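Delta toxin (PDB 2YGT) probably lyses host cells as a haemolysin, assembling in their membranes into a beta-barrel pore as other toxins of the leukocidin/hemolysin family do. Local coordinates at residues A[203-211]-A[255-263]. Numbering follows the deposited sequence.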
# COMPACT_ATOMS: atom_id res chain seq x y z
N TYR A 203 -15.30 19.71 -27.08
CA TYR A 203 -15.25 20.81 -28.04
C TYR A 203 -14.61 22.09 -27.50
O TYR A 203 -14.64 23.12 -28.16
CB TYR A 203 -16.66 21.11 -28.57
CG TYR A 203 -17.27 19.94 -29.30
CD1 TYR A 203 -16.89 19.64 -30.60
CD2 TYR A 203 -18.22 19.13 -28.69
CE1 TYR A 203 -17.44 18.57 -31.28
CE2 TYR A 203 -18.78 18.06 -29.35
CZ TYR A 203 -18.39 17.78 -30.65
OH TYR A 203 -18.94 16.72 -31.32
N SER A 204 -14.02 22.03 -26.31
CA SER A 204 -13.46 23.23 -25.68
C SER A 204 -12.04 23.02 -25.17
O SER A 204 -11.52 21.90 -25.16
CB SER A 204 -14.36 23.70 -24.54
OG SER A 204 -15.71 23.82 -24.95
N GLY A 205 -11.42 24.11 -24.73
CA GLY A 205 -10.11 24.05 -24.10
C GLY A 205 -8.94 23.96 -25.06
O GLY A 205 -9.11 23.80 -26.27
N THR A 206 -7.74 24.07 -24.50
CA THR A 206 -6.51 23.90 -25.27
C THR A 206 -5.89 22.53 -24.97
O THR A 206 -6.42 21.76 -24.17
CB THR A 206 -5.48 25.00 -24.95
OG1 THR A 206 -5.00 24.84 -23.61
CG2 THR A 206 -6.12 26.38 -25.10
N SER A 207 -4.77 22.24 -25.62
CA SER A 207 -4.14 20.92 -25.52
C SER A 207 -3.64 20.60 -24.11
O SER A 207 -3.38 19.44 -23.80
CB SER A 207 -3.01 20.80 -26.54
OG SER A 207 -2.01 21.77 -26.32
N THR A 208 -3.50 21.62 -23.27
CA THR A 208 -3.04 21.41 -21.90
C THR A 208 -4.06 21.91 -20.88
O THR A 208 -3.79 21.95 -19.68
CB THR A 208 -1.70 22.12 -21.63
OG1 THR A 208 -1.86 23.53 -21.77
CG2 THR A 208 -0.64 21.63 -22.60
N THR A 209 -5.23 22.29 -21.37
CA THR A 209 -6.27 22.89 -20.54
C THR A 209 -7.51 21.99 -20.46
O THR A 209 -8.39 22.20 -19.62
CB THR A 209 -6.65 24.29 -21.08
OG1 THR A 209 -5.74 25.26 -20.54
CG2 THR A 209 -8.07 24.68 -20.70
N ASN A 210 -7.55 20.97 -21.31
CA ASN A 210 -8.75 20.15 -21.43
C ASN A 210 -8.71 18.80 -20.70
O ASN A 210 -9.47 17.89 -21.01
CB ASN A 210 -9.08 19.93 -22.91
CG ASN A 210 -10.49 19.42 -23.11
OD1 ASN A 210 -11.43 19.88 -22.46
ND2 ASN A 210 -10.64 18.47 -24.02
N PHE A 211 -7.82 18.68 -19.72
CA PHE A 211 -7.81 17.49 -18.88
C PHE A 211 -8.69 17.70 -17.64
O PHE A 211 -8.81 18.82 -17.14
CB PHE A 211 -6.39 17.10 -18.47
CG PHE A 211 -5.53 16.65 -19.62
CD1 PHE A 211 -5.88 15.54 -20.36
CD2 PHE A 211 -4.37 17.33 -19.94
CE1 PHE A 211 -5.09 15.12 -21.42
CE2 PHE A 211 -3.57 16.91 -20.99
CZ PHE A 211 -3.94 15.80 -21.73
N TYR A 255 -1.90 9.62 -21.37
CA TYR A 255 -3.23 9.87 -21.92
C TYR A 255 -3.16 11.04 -22.89
O TYR A 255 -2.95 12.18 -22.49
CB TYR A 255 -4.23 10.15 -20.79
CG TYR A 255 -5.63 10.46 -21.28
CD1 TYR A 255 -6.48 9.45 -21.71
CD2 TYR A 255 -6.10 11.77 -21.31
CE1 TYR A 255 -7.76 9.73 -22.17
CE2 TYR A 255 -7.38 12.06 -21.76
CZ TYR A 255 -8.20 11.04 -22.19
OH TYR A 255 -9.47 11.33 -22.63
N HIS A 256 -3.33 10.74 -24.18
CA HIS A 256 -3.25 11.74 -25.23
C HIS A 256 -4.64 12.24 -25.62
O HIS A 256 -5.56 11.44 -25.80
CB HIS A 256 -2.58 11.17 -26.48
CG HIS A 256 -1.12 10.89 -26.32
ND1 HIS A 256 -0.17 11.44 -27.14
CD2 HIS A 256 -0.45 10.12 -25.42
CE1 HIS A 256 1.03 11.02 -26.77
NE2 HIS A 256 0.89 10.22 -25.73
N ILE A 257 -4.78 13.55 -25.76
CA ILE A 257 -5.93 14.11 -26.47
C ILE A 257 -5.45 14.79 -27.75
O ILE A 257 -4.48 15.54 -27.74
CB ILE A 257 -6.75 15.10 -25.60
CG1 ILE A 257 -5.86 16.24 -25.08
CG2 ILE A 257 -7.42 14.37 -24.45
CD1 ILE A 257 -6.62 17.33 -24.38
N ALA A 258 -6.14 14.50 -28.85
CA ALA A 258 -5.78 15.06 -30.14
C ALA A 258 -7.02 15.63 -30.82
O ALA A 258 -8.06 14.98 -30.87
CB ALA A 258 -5.13 14.00 -31.02
N TRP A 259 -6.89 16.84 -31.35
CA TRP A 259 -8.02 17.53 -31.96
C TRP A 259 -8.10 17.28 -33.47
O TRP A 259 -7.17 17.58 -34.21
CB TRP A 259 -7.94 19.03 -31.70
CG TRP A 259 -9.07 19.80 -32.31
CD1 TRP A 259 -9.11 20.35 -33.56
CD2 TRP A 259 -10.34 20.10 -31.71
NE1 TRP A 259 -10.31 20.97 -33.77
CE2 TRP A 259 -11.08 20.84 -32.64
CE3 TRP A 259 -10.91 19.82 -30.46
CZ2 TRP A 259 -12.37 21.30 -32.38
CZ3 TRP A 259 -12.19 20.28 -30.19
CH2 TRP A 259 -12.91 21.01 -31.15
N ASP A 260 -9.22 16.71 -33.90
CA ASP A 260 -9.53 16.60 -35.32
C ASP A 260 -10.52 17.70 -35.65
O ASP A 260 -10.14 18.78 -36.10
CB ASP A 260 -10.12 15.22 -35.63
CG ASP A 260 -10.16 14.93 -37.12
OD1 ASP A 260 -9.68 15.78 -37.91
OD2 ASP A 260 -10.67 13.86 -37.50
N THR A 261 -11.80 17.42 -35.43
CA THR A 261 -12.82 18.47 -35.40
C THR A 261 -13.52 18.37 -34.05
O THR A 261 -14.61 18.91 -33.83
CB THR A 261 -13.82 18.34 -36.56
OG1 THR A 261 -14.40 17.03 -36.55
CG2 THR A 261 -13.12 18.56 -37.88
N GLU A 262 -12.87 17.66 -33.14
CA GLU A 262 -13.30 17.49 -31.76
C GLU A 262 -12.14 16.83 -31.05
O GLU A 262 -11.21 16.35 -31.69
CB GLU A 262 -14.54 16.59 -31.68
CG GLU A 262 -14.28 15.15 -32.06
CD GLU A 262 -14.22 14.95 -33.57
OE1 GLU A 262 -15.26 15.17 -34.23
OE2 GLU A 262 -13.15 14.56 -34.08
N TRP A 263 -12.18 16.80 -29.72
CA TRP A 263 -11.14 16.11 -28.98
C TRP A 263 -11.36 14.60 -29.04
O TRP A 263 -12.47 14.12 -28.84
CB TRP A 263 -11.07 16.58 -27.53
CG TRP A 263 -10.46 17.94 -27.37
CD1 TRP A 263 -11.08 19.08 -26.94
CD2 TRP A 263 -9.10 18.31 -27.65
NE1 TRP A 263 -10.20 20.13 -26.93
CE2 TRP A 263 -8.98 19.69 -27.36
CE3 TRP A 263 -7.98 17.61 -28.11
CZ2 TRP A 263 -7.78 20.38 -27.52
CZ3 TRP A 263 -6.79 18.30 -28.27
CH2 TRP A 263 -6.70 19.66 -27.98
O HOH W 1 -17.88 15.95 -33.75
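W263 packs against segment 203-211, part of the long loop that follows strand 170-177, where that loop folds over the beta hairpin of strands 241-259 and 263-282, at an extremity of this leukocidin/hemolysin-type, mainly beta toxin. Hydrogen bonding across the contact centres on the indole: NE1 of W263 donates to O of S204 (2.8 Å), a bent bond (134° at the hydrogen) that reaches the oxygen from above the carbonyl plane. In the turn just before W263, one water joins OH of Y203 to OE1 of E262, to which it donates; the same hydroxyl is hydrogen-bonded to Y193. Among the apolar contacts, CD1 of I257 and CB of N210 lie over one face of the W263 ring, and W259 packs against the opposite face. W259 also sets its ring edge, at CZ3, 3.8 Å from CA of Y203. CD1 of I257 further sits over a face of the F211 ring, whose CE1 meets CD2 of Y255 at 3.5 Å; these two rings touch rim to rim, planes 63° apart. With CG of N210 anti to the backbone N (chi1 -165°), its amide is carried onto the indole. Its ND2, hydrogen-bonded to O of S201, lies tightly over the indole face, 3.0 Å from CD1 of W263.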